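Local structure of Esterase/lipase (Lactobacillus rhamnosus, 4OUK) at residues A[182-187]-A[276-281]. The protein probably hydrolyses carboxylic esters as a serine esterase of the alpha/beta-hydrolase fold. The protein carries 1 engineered substitution. Sequence-based numbering, arbitrary orientation.
Sequences LVCPVA and LKHVFN. With C63 ((2R)-2,3-bis(hexyloxy)propyl hydrogen (S)-pentylphosphonate), chain B.
In the active site of this alpha/beta hydrolase, the loop bearing His278, probably the histidine of the catalytic triad, packs on Cys184, just past the end of strand 179-183. Cys184 CB approaches His278 CE1 obliquely at 3.7 Å, while its SG lies 3.9 Å from Val279 N and is set obliquely to the imidazole. Val279 CG1 sits 4.0 Å above the imidazole plane, over the ring centre, and also touches Cys184 CB, so one methyl packs against both residues. With CG anti to the backbone N (chi1 -155°), His278 puts its ring beside the phosphonate C63, whose P5 lies at the ring edge, in plane. NE2 is shared between a weak, bent hydrogen bond to C63 O4 (3.1 Å, 129°) and one to Ser146 OG, whereas ND1 bonds to Asp243. C63 is probably an adduct on Ser146 mimicking the tetrahedral intermediate; its bonds from Gly75, Gly76 and Ala147 N are consistent with an oxyanion hole. Were the imidazole lost to an alanine here, Asp243 and Ser146 would probably be left without their shared partner. Elsewhere, Val183 CG1 makes van der Waals contact with Asn281 OD1 at 3.4 Å; Asn294 holds the Asn281 amide nitrogen. Val186 CG2 lies 3.6 Å from C8 in the pentyl chain of C63. The contact thus joins strand 179-183, flanked by strands 140-145 and 235-240, to helix 280-283, where Asn281 also packs on helix 288-311.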
ATOM      1  N   LEU A 182       1.092   6.530   2.798  1.00 19.22           N
ATOM      2  CA  LEU A 182       0.131   6.389   1.734  1.00 22.23           C
ATOM      3  C   LEU A 182       0.606   7.219   0.549  1.00 21.12           C
ATOM      4  O   LEU A 182       0.803   8.416   0.684  1.00 20.01           O
ATOM      5  CB  LEU A 182      -1.240   6.882   2.190  1.00 21.92           C
ATOM      6  CG  LEU A 182      -1.792   6.218   3.455  1.00 25.17           C
ATOM      7  CD1 LEU A 182      -3.215   6.704   3.761  1.00 25.99           C
ATOM      8  CD2 LEU A 182      -1.783   4.695   3.351  1.00 24.36           C
ATOM      9  N   VAL A 183       0.777   6.572  -0.588  1.00 19.08           N
ATOM     10  CA  VAL A 183       1.261   7.226  -1.807  1.00 20.31           C
ATOM     11  C   VAL A 183       0.048   7.411  -2.762  1.00 21.18           C
ATOM     12  O   VAL A 183      -0.564   6.430  -3.227  1.00 21.04           O
ATOM     13  CB  VAL A 183       2.467   6.485  -2.469  1.00 20.31           C
ATOM     14  CG1 VAL A 183       2.856   7.185  -3.748  1.00 22.54           C
ATOM     15  CG2 VAL A 183       3.673   6.426  -1.545  1.00 21.37           C
ATOM     16  N   CYS A 184      -0.270   8.698  -3.034  1.00 21.05           N
ATOM     17  CA  CYS A 184      -1.482   9.098  -3.744  1.00 23.45           C
ATOM     18  C   CYS A 184      -2.675   8.150  -3.441  1.00 22.68           C
ATOM     19  O   CYS A 184      -3.248   7.552  -4.374  1.00 20.54           O
ATOM     20  CB  CYS A 184      -1.245   9.042  -5.216  1.00 27.14           C
ATOM     21  SG  CYS A 184       0.124  10.052  -5.697  1.00 30.91           S
ATOM     22  N   PRO A 185      -3.016   7.985  -2.146  1.00 22.33           N
ATOM     23  CA  PRO A 185      -4.069   7.024  -1.848  1.00 22.83           C
ATOM     24  C   PRO A 185      -5.422   7.461  -2.388  1.00 24.67           C
ATOM     25  O   PRO A 185      -5.651   8.684  -2.555  1.00 25.29           O
ATOM     26  CB  PRO A 185      -4.127   7.094  -0.336  1.00 21.90           C
ATOM     27  CG  PRO A 185      -3.798   8.561  -0.044  1.00 21.07           C
ATOM     28  CD  PRO A 185      -2.647   8.786  -0.954  1.00 22.41           C
ATOM     29  N   VAL A 186      -6.296   6.469  -2.641  1.00 24.85           N
ATOM     30  CA  VAL A 186      -7.752   6.682  -2.841  1.00 25.22           C
ATOM     31  C   VAL A 186      -8.448   6.144  -1.606  1.00 23.84           C
ATOM     32  O   VAL A 186      -8.974   5.071  -1.627  1.00 24.02           O
ATOM     33  CB  VAL A 186      -8.184   6.033  -4.165  1.00 25.26           C
ATOM     34  CG1 VAL A 186      -9.666   6.238  -4.456  1.00 28.86           C
ATOM     35  CG2 VAL A 186      -7.445   6.748  -5.272  1.00 28.68           C
ATOM     36  N   ALA A 187      -8.295   6.851  -0.489  1.00 22.94           N
ATOM     37  CA  ALA A 187      -8.684   6.348   0.796  1.00 25.50           C
ATOM     38  C   ALA A 187     -10.211   6.459   0.964  1.00 24.94           C
ATOM     39  O   ALA A 187     -10.759   5.852   1.894  1.00 22.90           O
ATOM     40  CB  ALA A 187      -8.003   7.132   1.902  1.00 26.12           C
ATOM     41  N   LEU A 276       5.480  14.854 -12.428  1.00 22.86           N
ATOM     42  CA  LEU A 276       5.281  14.280 -11.080  1.00 24.65           C
ATOM     43  C   LEU A 276       3.822  13.812 -10.961  1.00 27.20           C
ATOM     44  O   LEU A 276       2.999  14.381 -10.238  1.00 22.57           O
ATOM     45  CB  LEU A 276       5.655  15.316 -10.031  1.00 23.69           C
ATOM     46  CG  LEU A 276       7.118  15.748 -10.094  1.00 24.29           C
ATOM     47  CD1 LEU A 276       7.512  16.563  -8.864  1.00 24.21           C
ATOM     48  CD2 LEU A 276       8.005  14.503 -10.128  1.00 25.53           C
ATOM     49  N   LYS A 277       3.520  12.764 -11.690  1.00 28.24           N
ATOM     50  CA  LYS A 277       2.134  12.388 -11.916  1.00 37.82           C
ATOM     51  C   LYS A 277       1.814  11.291 -10.948  1.00 37.76           C
ATOM     52  O   LYS A 277       2.495  11.102  -9.897  1.00 43.06           O
ATOM     53  CB  LYS A 277       2.003  11.827 -13.335  1.00 37.90           C
ATOM     54  CG  LYS A 277       2.538  10.389 -13.338  1.00 43.30           C
ATOM     55  CD  LYS A 277       3.463   9.999 -14.495  1.00 46.74           C
ATOM     56  CE  LYS A 277       4.648   9.143 -13.957  1.00 45.37           C
ATOM     57  NZ  LYS A 277       4.241   7.974 -13.068  1.00 40.33           N
ATOM     58  N   HIS A 278       0.801  10.529 -11.334  1.00 35.53           N
ATOM     59  CA  HIS A 278       0.330   9.441 -10.540  1.00 39.88           C
ATOM     60  C   HIS A 278       1.421   8.371 -10.157  1.00 28.96           C
ATOM     61  O   HIS A 278       2.077   7.705 -10.949  1.00 29.39           O
ATOM     62  CB  HIS A 278      -0.977   8.858 -11.154  1.00 50.62           C
ATOM     63  CG  HIS A 278      -1.842   8.174 -10.142  1.00 56.79           C
ATOM     64  ND1 HIS A 278      -2.286   8.815  -9.004  1.00 62.95           N
ATOM     65  CD2 HIS A 278      -2.279   6.896 -10.052  1.00 59.41           C
ATOM     66  CE1 HIS A 278      -2.965   7.961  -8.257  1.00 63.40           C
ATOM     67  NE2 HIS A 278      -2.986   6.793  -8.876  1.00 63.29           N
ATOM     68  N   VAL A 279       1.597   8.264  -8.851  1.00 25.22           N
ATOM     69  CA  VAL A 279       2.538   7.397  -8.191  1.00 22.11           C
ATOM     70  C   VAL A 279       3.924   7.367  -8.827  1.00 21.08           C
ATOM     71  O   VAL A 279       4.547   6.307  -8.954  1.00 20.57           O
ATOM     72  CB  VAL A 279       1.945   5.987  -7.861  1.00 22.56           C
ATOM     73  CG1 VAL A 279       0.600   6.132  -7.202  1.00 27.15           C
ATOM     74  CG2 VAL A 279       1.763   5.102  -9.058  1.00 24.98           C
ATOM     75  N   PHE A 280       4.392   8.553  -9.221  1.00 22.21           N
ATOM     76  CA  PHE A 280       5.693   8.713  -9.927  1.00 20.72           C
ATOM     77  C   PHE A 280       6.836   8.082  -9.134  1.00 19.86           C
ATOM     78  O   PHE A 280       7.789   7.513  -9.690  1.00 17.62           O
ATOM     79  CB  PHE A 280       5.969  10.186 -10.239  1.00 21.21           C
ATOM     80  CG  PHE A 280       6.492  10.953  -9.093  1.00 20.69           C
ATOM     81  CD1 PHE A 280       7.830  10.919  -8.782  1.00 20.83           C
ATOM     82  CD2 PHE A 280       5.623  11.681  -8.268  1.00 21.46           C
ATOM     83  CE1 PHE A 280       8.326  11.616  -7.659  1.00 19.83           C
ATOM     84  CE2 PHE A 280       6.108  12.383  -7.170  1.00 22.91           C
ATOM     85  CZ  PHE A 280       7.476  12.359  -6.868  1.00 21.76           C
ATOM     86  N   ASN A 281       6.787   8.204  -7.811  1.00 21.18           N
ATOM     87  CA  ASN A 281       7.911   7.740  -7.003  1.00 20.25           C
ATOM     88  C   ASN A 281       7.962   6.215  -6.842  1.00 20.90           C
ATOM     89  O   ASN A 281       8.970   5.672  -6.402  1.00 21.27           O
ATOM     90  CB  ASN A 281       7.927   8.421  -5.625  1.00 20.29           C
ATOM     91  CG  ASN A 281       6.674   8.120  -4.819  1.00 21.68           C
ATOM     92  OD1 ASN A 281       5.575   8.511  -5.241  1.00 20.41           O
ATOM     93  ND2 ASN A 281       6.822   7.399  -3.706  1.00 19.52           N
TER
HETATM   94  P5  C63 B 401      -4.949   3.676  -8.438  0.50 20.24           P
HETATM   95  O11 C63 B 401      -4.742   2.311  -7.941  0.50 15.20           O
HETATM   96  C6  C63 B 401      -6.668   4.042  -8.843  0.50 22.21           C
HETATM   97  C7  C63 B 401      -7.534   3.814  -7.644  0.50 23.91           C
HETATM   98  C8  C63 B 401      -8.877   4.504  -7.748  0.50 25.29           C
HETATM   99  C9  C63 B 401      -9.839   3.754  -8.637  0.50 25.70           C
HETATM  100  C10 C63 B 401      -9.379   3.798 -10.059  0.50 27.30           C
HETATM  101  O4  C63 B 401      -4.086   4.040  -9.721  0.50 24.43           O
HETATM  102  C3  C63 B 401      -4.781   3.733 -10.926  0.50 32.94           C
HETATM  103  C2  C63 B 401      -5.739   4.836 -11.411  0.50 36.14           C
HETATM  104  O13 C63 B 401      -6.904   4.300 -12.075  0.50 36.20           O
HETATM  105  C14 C63 B 401      -7.248   4.956 -13.302  0.50 33.05           C
HETATM  106  C15 C63 B 401      -6.561   4.308 -14.514  0.50 30.95           C
HETATM  107  C16 C63 B 401      -7.397   3.183 -15.116  0.50 29.14           C
HETATM  108  C17 C63 B 401      -6.581   2.045 -15.732  0.50 24.89           C
HETATM  109  C1  C63 B 401      -5.016   5.786 -12.362  0.50 38.70           C
HETATM  110  O20 C63 B 401      -5.940   6.608 -13.097  0.50 40.34           O
HETATM  111  C21 C63 B 401      -5.534   7.994 -13.179  0.50 36.62           C
HETATM  112  C22 C63 B 401      -6.545   8.874 -13.941  0.50 36.99           C
HETATM  113  C23 C63 B 401      -7.992   8.389 -13.889  0.50 37.95           C
HETATM  114  C24 C63 B 401      -8.862   8.985 -15.007  0.50 37.93           C
HETATM  115  C25 C63 B 401      -9.291   7.903 -16.010  0.50 38.15           C
HETATM  116  C26 C63 B 401     -10.727   7.455 -15.838  0.50 36.75           C